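Local coordinates for protein Lpg2148(MvcA) (Legionella pneumophila subsp. pneumophila str. Philadelphia 1, PDB 6K11) that probably acts as a deamidase-type effector that removes ubiquitin from the host enzyme UBE2N and so regulates its activity, at residues Thr352-Asn357 with Arg366-Leu371; Ile122-Asp127 with Glu283-Leu288; Ser116-Leu121 with Ser245-Tyr250. All coordinates share one frame; numbering follows the deposited sequence.

Contact 1 of 3, residues Thr352-Asn357 with Arg366-Leu371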
loop_
_atom_site.group_PDB
_atom_site.type_symbol
_atom_site.label_atom_id
_atom_site.label_comp_id
_atom_site.label_asym_id
_atom_site.label_seq_id
_atom_site.Cartn_x
_atom_site.Cartn_y
_atom_site.Cartn_z
ATOM N N THR A 352 10.008 -24.156 17.093
ATOM C CA THR A 352 9.609 -25.526 16.791
ATOM C C THR A 352 10.051 -25.983 15.405
ATOM O O THR A 352 9.983 -27.184 15.123
ATOM C CB THR A 352 8.080 -25.725 16.913
ATOM O OG1 THR A 352 7.373 -25.029 15.867
ATOM C CG2 THR A 352 7.556 -25.281 18.285
ATOM N N HIS A 353 10.499 -25.067 14.531
ATOM C CA HIS A 353 10.913 -25.481 13.190
ATOM C C HIS A 353 12.327 -26.053 13.236
ATOM O O HIS A 353 13.224 -25.435 13.835
ATOM C CB HIS A 353 10.855 -24.300 12.222
ATOM C CG HIS A 353 9.457 -23.859 11.905
ATOM N ND1 HIS A 353 8.672 -23.166 12.804
ATOM C CD2 HIS A 353 8.701 -24.021 10.792
ATOM C CE1 HIS A 353 7.491 -22.926 12.259
ATOM N NE2 HIS A 353 7.484 -23.431 11.039
ATOM N N PRO A 354 12.557 -27.218 12.628
ATOM C CA PRO A 354 13.918 -27.755 12.545
ATOM C C PRO A 354 14.844 -26.751 11.882
ATOM O O PRO A 354 14.462 -26.064 10.927
ATOM C CB PRO A 354 13.753 -29.009 11.677
ATOM C CG PRO A 354 12.310 -29.320 11.681
ATOM C CD PRO A 354 11.591 -28.023 11.866
ATOM N N GLY A 355 16.065 -26.671 12.392
ATOM C CA GLY A 355 17.066 -25.805 11.804
ATOM C C GLY A 355 17.972 -25.207 12.855
ATOM O O GLY A 355 17.493 -24.633 13.840
ATOM N N GLU A 356 19.285 -25.336 12.647
ATOM C CA GLU A 356 20.254 -24.870 13.632
ATOM C C GLU A 356 20.324 -23.345 13.674
ATOM O O GLU A 356 20.252 -22.743 14.752
ATOM C CB GLU A 356 21.625 -25.465 13.318
ATOM C CG GLU A 356 22.731 -24.972 14.244
ATOM C CD GLU A 356 24.104 -25.473 13.830
ATOM O OE1 GLU A 356 24.184 -26.514 13.138
ATOM O OE2 GLU A 356 25.106 -24.827 14.203
ATOM N N ASN A 357 20.500 -22.695 12.498
ATOM C CA ASN A 357 20.528 -21.242 12.341
ATOM C C ASN A 357 19.145 -20.728 11.955
ATOM O O ASN A 357 18.332 -21.467 11.398
ATOM C CB ASN A 357 21.523 -20.820 11.243
ATOM C CG ASN A 357 22.947 -21.265 11.514
ATOM O OD1 ASN A 357 23.569 -21.926 10.679
ATOM N ND2 ASN A 357 23.484 -20.875 12.666
ATOM N N ARG A 366 9.960 -22.463 4.146
ATOM C CA ARG A 366 9.731 -22.356 2.706
ATOM C C ARG A 366 9.512 -23.723 2.072
ATOM O O ARG A 366 8.639 -23.881 1.212
ATOM C CB ARG A 366 10.921 -21.678 2.024
ATOM C CG ARG A 366 11.038 -20.191 2.229
ATOM C CD ARG A 366 12.452 -19.762 1.835
ATOM N NE ARG A 366 12.523 -18.318 1.670
ATOM C CZ ARG A 366 13.636 -17.639 1.413
ATOM N NH1 ARG A 366 14.807 -18.267 1.294
ATOM N NH2 ARG A 366 13.567 -16.322 1.273
ATOM N N ASN A 367 10.329 -24.709 2.446
ATOM C CA ASN A 367 10.226 -26.022 1.812
ATOM C C ASN A 367 8.902 -26.697 2.166
ATOM O O ASN A 367 8.287 -27.356 1.317
ATOM C CB ASN A 367 11.416 -26.903 2.208
ATOM C CG ASN A 367 12.751 -26.378 1.643
ATOM O OD1 ASN A 367 12.768 -25.488 0.801
ATOM N ND2 ASN A 367 13.857 -26.922 2.118
ATOM N N ARG A 368 8.427 -26.514 3.403
ATOM C CA ARG A 368 7.158 -27.113 3.798
ATOM C C ARG A 368 5.977 -26.402 3.151
ATOM O O ARG A 368 4.981 -27.049 2.825
ATOM C CB ARG A 368 7.017 -27.117 5.329
ATOM C CG ARG A 368 8.015 -28.044 6.025
ATOM C CD ARG A 368 8.240 -27.677 7.499
ATOM N NE ARG A 368 7.008 -27.683 8.284
ATOM C CZ ARG A 368 6.973 -27.495 9.600
ATOM N NH1 ARG A 368 8.106 -27.291 10.268
ATOM N NH2 ARG A 368 5.814 -27.506 10.247
ATOM N N ALA A 369 6.067 -25.083 2.931
ATOM C CA ALA A 369 4.991 -24.382 2.229
ATOM C C ALA A 369 4.913 -24.818 0.770
ATOM O O ALA A 369 3.817 -24.968 0.213
ATOM C CB ALA A 369 5.188 -22.863 2.322
ATOM N N LYS A 370 6.067 -25.026 0.133
ATOM C CA LYS A 370 6.073 -25.484 -1.260
ATOM C C LYS A 370 5.480 -26.886 -1.386
ATOM O O LYS A 370 4.668 -27.154 -2.279
ATOM C CB LYS A 370 7.504 -25.449 -1.805
ATOM C CG LYS A 370 7.646 -25.951 -3.264
ATOM C CD LYS A 370 9.054 -25.646 -3.799
ATOM C CE LYS A 370 9.113 -25.734 -5.327
ATOM N NZ LYS A 370 10.457 -25.351 -5.877
ATOM N N LEU A 371 5.890 -27.800 -0.508
ATOM C CA LEU A 371 5.317 -29.139 -0.515
ATOM C C LEU A 371 3.804 -29.093 -0.319
ATOM O O LEU A 371 3.050 -29.755 -1.045
ATOM C CB LEU A 371 5.982 -29.980 0.568
ATOM C CG LEU A 371 5.358 -31.363 0.707
ATOM C CD1 LEU A 371 5.691 -32.194 -0.536
ATOM C CD2 LEU A 371 5.818 -32.047 1.980
#

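Contact 2 of 3, residues Ile122-Asp127 with Glu283-Leu288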
loop_
_atom_site.group_PDB
_atom_site.type_symbol
_atom_site.label_atom_id
_atom_site.label_comp_id
_atom_site.label_asym_id
_atom_site.label_seq_id
_atom_site.Cartn_x
_atom_site.Cartn_y
_atom_site.Cartn_z
ATOM N N ILE A 122 1.972 4.707 15.895
ATOM C CA ILE A 122 1.323 5.528 14.881
ATOM C C ILE A 122 1.348 4.758 13.571
ATOM O O ILE A 122 2.393 4.224 13.177
ATOM C CB ILE A 122 2.019 6.889 14.720
ATOM C CG1 ILE A 122 2.328 7.513 16.084
ATOM C CG2 ILE A 122 1.172 7.811 13.839
ATOM C CD1 ILE A 122 3.299 8.672 15.983
ATOM N N ARG A 123 0.208 4.682 12.909
ATOM C CA ARG A 123 0.128 4.086 11.583
ATOM C C ARG A 123 -0.156 5.196 10.586
ATOM O O ARG A 123 -1.052 6.017 10.812
ATOM C CB ARG A 123 -0.955 3.003 11.512
ATOM C CG ARG A 123 -1.043 2.357 10.135
ATOM C CD ARG A 123 -1.896 1.089 10.094
ATOM N NE ARG A 123 -1.933 0.519 8.737
ATOM C CZ ARG A 123 -2.136 -0.771 8.466
ATOM N NH1 ARG A 123 -2.292 -1.649 9.450
ATOM N NH2 ARG A 123 -2.141 -1.193 7.211
ATOM N N PHE A 124 0.615 5.232 9.498
ATOM C CA PHE A 124 0.487 6.258 8.471
ATOM C C PHE A 124 0.026 5.644 7.162
ATOM O O PHE A 124 0.388 4.513 6.829
ATOM C CB PHE A 124 1.804 6.978 8.188
ATOM C CG PHE A 124 2.308 7.805 9.320
ATOM C CD1 PHE A 124 3.099 7.237 10.306
ATOM C CD2 PHE A 124 2.014 9.158 9.386
ATOM C CE1 PHE A 124 3.580 8.008 11.359
ATOM C CE2 PHE A 124 2.492 9.933 10.428
ATOM C CZ PHE A 124 3.281 9.353 11.415
ATOM N N GLU A 125 -0.726 6.433 6.396
ATOM C CA GLU A 125 -1.106 6.078 5.034
ATOM C C GLU A 125 -0.826 7.271 4.129
ATOM O O GLU A 125 -1.200 8.402 4.454
ATOM C CB GLU A 125 -2.581 5.670 4.966
ATOM C CG GLU A 125 -3.025 5.176 3.594
ATOM C CD GLU A 125 -2.636 3.727 3.325
ATOM O OE1 GLU A 125 -2.351 2.980 4.300
ATOM O OE2 GLU A 125 -2.622 3.335 2.126
ATOM N N ILE A 126 -0.134 7.031 3.023
ATOM C CA ILE A 126 0.133 8.058 2.024
ATOM C C ILE A 126 -0.726 7.746 0.813
ATOM O O ILE A 126 -0.653 6.638 0.272
ATOM C CB ILE A 126 1.617 8.113 1.622
ATOM C CG1 ILE A 126 2.534 8.072 2.849
ATOM C CG2 ILE A 126 1.896 9.337 0.737
ATOM C CD1 ILE A 126 2.620 9.358 3.585
ATOM N N ASP A 127 -1.530 8.718 0.390
ATOM C CA ASP A 127 -2.370 8.606 -0.794
ATOM C C ASP A 127 -1.833 9.510 -1.892
ATOM O O ASP A 127 -1.276 10.576 -1.617
ATOM C CB ASP A 127 -3.820 9.016 -0.501
ATOM C CG ASP A 127 -4.505 8.095 0.477
ATOM O OD1 ASP A 127 -4.146 6.900 0.498
ATOM O OD2 ASP A 127 -5.394 8.569 1.221
ATOM N N GLU A 283 7.753 17.224 10.163
ATOM C CA GLU A 283 7.789 18.415 9.324
ATOM C C GLU A 283 7.991 18.049 7.864
ATOM O O GLU A 283 7.337 18.613 6.980
ATOM C CB GLU A 283 8.890 19.358 9.806
ATOM C CG GLU A 283 8.526 20.062 11.111
ATOM C CD GLU A 283 9.725 20.717 11.759
ATOM O OE1 GLU A 283 10.714 20.989 11.036
ATOM O OE2 GLU A 283 9.675 20.953 12.990
ATOM N N LYS A 284 8.870 17.078 7.594
ATOM C CA LYS A 284 9.103 16.665 6.216
ATOM C C LYS A 284 7.895 15.941 5.633
ATOM O O LYS A 284 7.621 16.062 4.432
ATOM C CB LYS A 284 10.352 15.789 6.143
ATOM C CG LYS A 284 11.658 16.583 6.124
ATOM C CD LYS A 284 12.764 15.784 5.424
ATOM C CE LYS A 284 13.936 16.663 5.012
ATOM N NZ LYS A 284 15.131 15.844 4.636
ATOM N N LEU A 285 7.166 15.185 6.460
ATOM C CA LEU A 285 5.913 14.580 6.007
ATOM C C LEU A 285 4.916 15.650 5.593
ATOM O O LEU A 285 4.238 15.525 4.568
ATOM C CB LEU A 285 5.303 13.707 7.105
ATOM C CG LEU A 285 5.909 12.330 7.357
ATOM C CD1 LEU A 285 5.077 11.571 8.414
ATOM C CD2 LEU A 285 6.012 11.539 6.075
ATOM N N ALA A 286 4.800 16.712 6.393
ATOM C CA ALA A 286 3.906 17.808 6.022
ATOM C C ALA A 286 4.309 18.430 4.685
ATOM O O ALA A 286 3.444 18.756 3.863
ATOM C CB ALA A 286 3.877 18.860 7.132
ATOM N N VAL A 287 5.611 18.589 4.441
ATOM C CA VAL A 287 6.058 19.092 3.142
ATOM C C VAL A 287 5.676 18.114 2.042
ATOM O O VAL A 287 5.243 18.518 0.952
ATOM C CB VAL A 287 7.575 19.351 3.141
ATOM C CG1 VAL A 287 8.028 19.748 1.746
ATOM C CG2 VAL A 287 7.952 20.441 4.159
ATOM N N LEU A 288 5.842 16.812 2.307
ATOM C CA LEU A 288 5.480 15.794 1.324
ATOM C C LEU A 288 4.025 15.934 0.897
ATOM O O LEU A 288 3.689 15.715 -0.273
ATOM C CB LEU A 288 5.738 14.399 1.896
ATOM C CG LEU A 288 5.601 13.220 0.933
ATOM C CD1 LEU A 288 6.694 13.255 -0.125
ATOM C CD2 LEU A 288 5.640 11.912 1.724
#

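Contact 3 of 3, residues Ser116-Leu121 with Ser245-Tyr250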
loop_
_atom_site.group_PDB
_atom_site.type_symbol
_atom_site.label_atom_id
_atom_site.label_comp_id
_atom_site.label_asym_id
_atom_site.label_seq_id
_atom_site.Cartn_x
_atom_site.Cartn_y
_atom_site.Cartn_z
ATOM N N SER A 116 7.922 9.462 29.470
ATOM C CA SER A 116 8.325 8.397 30.378
ATOM C C SER A 116 7.179 7.455 30.721
ATOM O O SER A 116 7.423 6.362 31.252
ATOM C CB SER A 116 8.898 9.013 31.655
ATOM O OG SER A 116 8.190 10.200 31.981
ATOM N N SER A 117 5.944 7.831 30.411
ATOM C CA SER A 117 4.783 7.102 30.897
ATOM C C SER A 117 3.963 6.433 29.801
ATOM O O SER A 117 2.925 5.831 30.110
ATOM C CB SER A 117 3.883 8.048 31.702
ATOM O OG SER A 117 2.856 7.332 32.365
ATOM N N THR A 118 4.381 6.504 28.539
ATOM C CA THR A 118 3.528 6.020 27.462
ATOM C C THR A 118 4.349 5.389 26.340
ATOM O O THR A 118 5.500 5.764 26.092
ATOM C CB THR A 118 2.655 7.159 26.912
ATOM O OG1 THR A 118 1.605 6.611 26.105
ATOM C CG2 THR A 118 3.478 8.124 26.084
ATOM N N ASN A 119 3.741 4.400 25.682
ATOM C CA ASN A 119 4.286 3.763 24.486
ATOM C C ASN A 119 3.266 3.935 23.375
ATOM O O ASN A 119 2.117 3.506 23.522
ATOM C CB ASN A 119 4.569 2.279 24.714
ATOM C CG ASN A 119 5.539 2.049 25.834
ATOM O OD1 ASN A 119 6.750 2.146 25.656
ATOM N ND2 ASN A 119 5.008 1.751 27.016
ATOM N N LEU A 120 3.684 4.552 22.274
ATOM C CA LEU A 120 2.772 4.984 21.222
ATOM C C LEU A 120 3.087 4.273 19.914
ATOM O O LEU A 120 4.256 4.124 19.541
ATOM C CB LEU A 120 2.868 6.498 21.001
ATOM C CG LEU A 120 2.450 7.380 22.180
ATOM C CD1 LEU A 120 2.858 8.829 21.945
ATOM C CD2 LEU A 120 0.954 7.259 22.396
ATOM N N LEU A 121 2.036 3.860 19.216
ATOM C CA LEU A 121 2.134 3.313 17.866
ATOM C C LEU A 121 1.329 4.214 16.943
ATOM O O LEU A 121 0.142 4.464 17.191
ATOM C CB LEU A 121 1.615 1.874 17.801
ATOM C CG LEU A 121 1.513 1.255 16.396
ATOM C CD1 LEU A 121 2.895 1.071 15.785
ATOM C CD2 LEU A 121 0.785 -0.079 16.424
ATOM N N SER A 245 15.640 10.734 29.668
ATOM C CA SER A 245 16.252 10.461 28.376
ATOM C C SER A 245 15.390 11.013 27.240
ATOM O O SER A 245 14.164 11.075 27.356
ATOM C CB SER A 245 16.458 8.960 28.200
ATOM O OG SER A 245 17.356 8.457 29.177
ATOM N N PRO A 246 16.011 11.427 26.133
ATOM C CA PRO A 246 15.236 12.019 25.036
ATOM C C PRO A 246 14.350 10.987 24.347
ATOM O O PRO A 246 14.719 9.819 24.192
ATOM C CB PRO A 246 16.315 12.557 24.089
ATOM C CG PRO A 246 17.519 11.714 24.368
ATOM C CD PRO A 246 17.457 11.406 25.843
ATOM N N ARG A 247 13.167 11.433 23.938
ATOM C CA ARG A 247 12.220 10.552 23.267
ATOM C C ARG A 247 12.721 10.206 21.868
ATOM O O ARG A 247 13.267 11.059 21.160
ATOM C CB ARG A 247 10.851 11.221 23.216
ATOM C CG ARG A 247 9.913 10.714 22.153
ATOM C CD ARG A 247 8.578 11.419 22.272
ATOM N NE ARG A 247 7.678 10.731 23.193
ATOM C CZ ARG A 247 6.490 11.201 23.568
ATOM N NH1 ARG A 247 6.064 12.372 23.109
ATOM N NH2 ARG A 247 5.732 10.505 24.401
ATOM N N GLN A 248 12.565 8.934 21.483
ATOM C CA GLN A 248 13.048 8.422 20.203
ATOM C C GLN A 248 11.902 7.741 19.470
ATOM O O GLN A 248 11.010 7.164 20.094
ATOM C CB GLN A 248 14.209 7.420 20.377
ATOM C CG GLN A 248 15.321 7.880 21.305
ATOM C CD GLN A 248 16.256 8.868 20.646
ATOM O OE1 GLN A 248 16.172 9.117 19.441
ATOM N NE2 GLN A 248 17.166 9.438 21.436
ATOM N N PHE A 249 11.930 7.819 18.139
ATOM C CA PHE A 249 10.932 7.177 17.290
ATOM C C PHE A 249 11.620 6.227 16.324
ATOM O O PHE A 249 12.788 6.423 15.964
ATOM C CB PHE A 249 10.118 8.195 16.484
ATOM C CG PHE A 249 10.781 8.636 15.186
ATOM C CD1 PHE A 249 11.768 9.615 15.190
ATOM C CD2 PHE A 249 10.397 8.083 13.959
ATOM C CE1 PHE A 249 12.379 10.026 14.012
ATOM C CE2 PHE A 249 11.011 8.492 12.774
ATOM C CZ PHE A 249 11.995 9.478 12.802
ATOM N N TYR A 250 10.893 5.193 15.902
ATOM C CA TYR A 250 11.444 4.217 14.959
ATOM C C TYR A 250 10.418 3.956 13.871
ATOM O O TYR A 250 9.311 3.474 14.178
ATOM C CB TYR A 250 11.836 2.921 15.670
ATOM C CG TYR A 250 12.884 3.177 16.725
ATOM C CD1 TYR A 250 14.235 3.226 16.395
ATOM C CD2 TYR A 250 12.515 3.441 18.037
ATOM C CE1 TYR A 250 15.199 3.491 17.369
ATOM C CE2 TYR A 250 13.468 3.707 19.011
ATOM C CZ TYR A 250 14.803 3.730 18.671
ATOM O OH TYR A 250 15.748 3.997 19.638
HETATM O O HOH W 1 5.739 7.451 23.859
#

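Contact 1 of 3, residues Thr352-Asn357 with Arg366-Leu371
The guanidinium of R368 lies against the imidazole of H353 and touches it mainly through one nitrogen, NH1, which comes to 3.4 Å from H353 CD2. NH1 comes to the CD2 side of the ring at a slant and remains 4.0 Å from H353 NE2. Seen from the other partner, NE2 stands over one face of the guanidinium, and the two flat groups are tilted by 29°. P354 completes the first shell: its CD meets R368 NH1 at 3.9 Å, at the edge of the guanidinium and near its plane. R368 can get there because its chain, directed at the loop from the helix, bends at chi3 (58°), which swings the planar end onto the imidazole.

The second shell fixes both groups. R368 NH1 is hydrogen-bonded to N364 OD1, one turn back on helix 358-381, and the side chains of H353 and P354 also touch N364, so this asparagine sits among all three. H353 ND1 donates to F349 O at the end of helix 336-351, a carbonyl that T352 OG1 also uses, and the F349 ring meets the imidazole edge-to-face. Further out, K361 NZ binds both H353 O and G355 O, tying the loop to the start of the next helix.

No hydrogen bond joins the two segments directly. With ND1 committed as a donor and a guanidinium close by, the imidazole is probably favoured in its neutral form, with NE2 unprotonated. Arginine and histidine therefore meet mainly by van der Waals contact between flat groups, while their polar ends are held by neighbours in the two helices that the loop connects.

Contact 2 of 3, residues Ile122-Asp127 with Glu283-Leu288
Beside the apolar meeting of F124 and I126 with L285 and L288, D127 OD2 is gripped by two cations, K328 NZ and R326 NE, both through salt bridges to strand 325-333. That charge cluster is kept apart from the helix, and the contact itself is wholly hydrocarbon.

L285 provides the nearest approach. One of its methyls, CD1, rests obliquely against a flank of the F124 ring, 3.7 Å from CE2, 4.0 Å from CD2 and 4.1 Å from CZ. A single branch thus spans three consecutive ring atoms. CB of F124 points at the helix, and chi1 (-67°, CG anti to the carbonyl carbon) lays the ring back along the strand toward I122, with its CD2-CE2 side turned to L285. The ring is also stacked with F234 of the adjoining strand 228-238 and touches F329 of strand 325-333, so aromatic neighbours on both flanking strands help to define its place. One helical turn beyond L285, L288 turns its CD2 methyl toward CD1 of I126 in a looser contact of 4.4 Å. I126 packs in addition on V327, and L285 on L99.

Residues two apart on the strand pair with residues three apart on the helix. Being two apart on the strand, F124 and I126 lie on the same face of the sheet, whereas on the helix K284 points elsewhere and forms a salt bridge with E303. All four touching residues are buried. The arrangement is a helix packed on one face of an antiparallel sheet, an alpha+beta arrangement in which helix 278-288 sets its apolar side against the central strand of five.

Contact 3 of 3, residues Ser116-Leu121 with Ser245-Tyr250
At one end of the five-stranded antiparallel sheet, R247 in the connection between neighbouring strands 228-238 and 250-252 reaches over to T118 and L120, where the chain enters strand 120-129. Its side chain also touches I238 of strand 228-238, the strand that separates strands 120-129 and 250-252 in the sheet.

The touching is done by a single nitrogen, R247 NH2. T118 CG2 approaches it at the edge of the guanidinium, near the plane, at 3.7 Å. L120 CD1 lies obliquely to the same group, 4.1 Å from NH2, with the leucine side chain running at about a right angle to the arginine. R247 extends from its backbone and then bends at chi3 (-88°), which turns the guanidinium so that NH2 faces the two methyls. On T118 the hydroxyl takes the position anti to the backbone N (chi1 -166°), which leaves the methyl to meet the arginine.

A water supplies a polar link as well: it lies 2.8 Å from T118 O, to which it can donate, although other acceptors compete for its protons, and it accepts a weak hydrogen bond from R247 NH2 at 3.1 Å. The firmer hold on the guanidinium comes from elsewhere, since R247 NH1 donates to L110 O at the end of helix 104-111, and NH2 has a weak bond to T113 OG1. L120 also packs on T113, so the same loop borders both partners.

Between the segments, then, the charged group meets methyls directly and a backbone carbonyl through water. Its orientation probably depends more on L110 than on either T118 or L120.

Contacts 2 and 3 both use strand 120-129 and lie with their centres about 19 Å apart; contact 1 stands well away, its nearest atoms about 23 Å from contact 2. Contact 2 belongs to the core, on a face of the central sheet, and is purely apolar across its segments. Contact 3, partly buried at the sheet's end, sets an arginine against methyls, with a water bridging to a backbone carbonyl. Contact 1, also partly buried, sets the loop between helices 336-351 and 358-381 against the second of them, and there the arginine meets an imidazole. In both peripheral contacts the strongest polar partner of the guanidinium lies outside the segments, whereas the core contact has no polar end to satisfy.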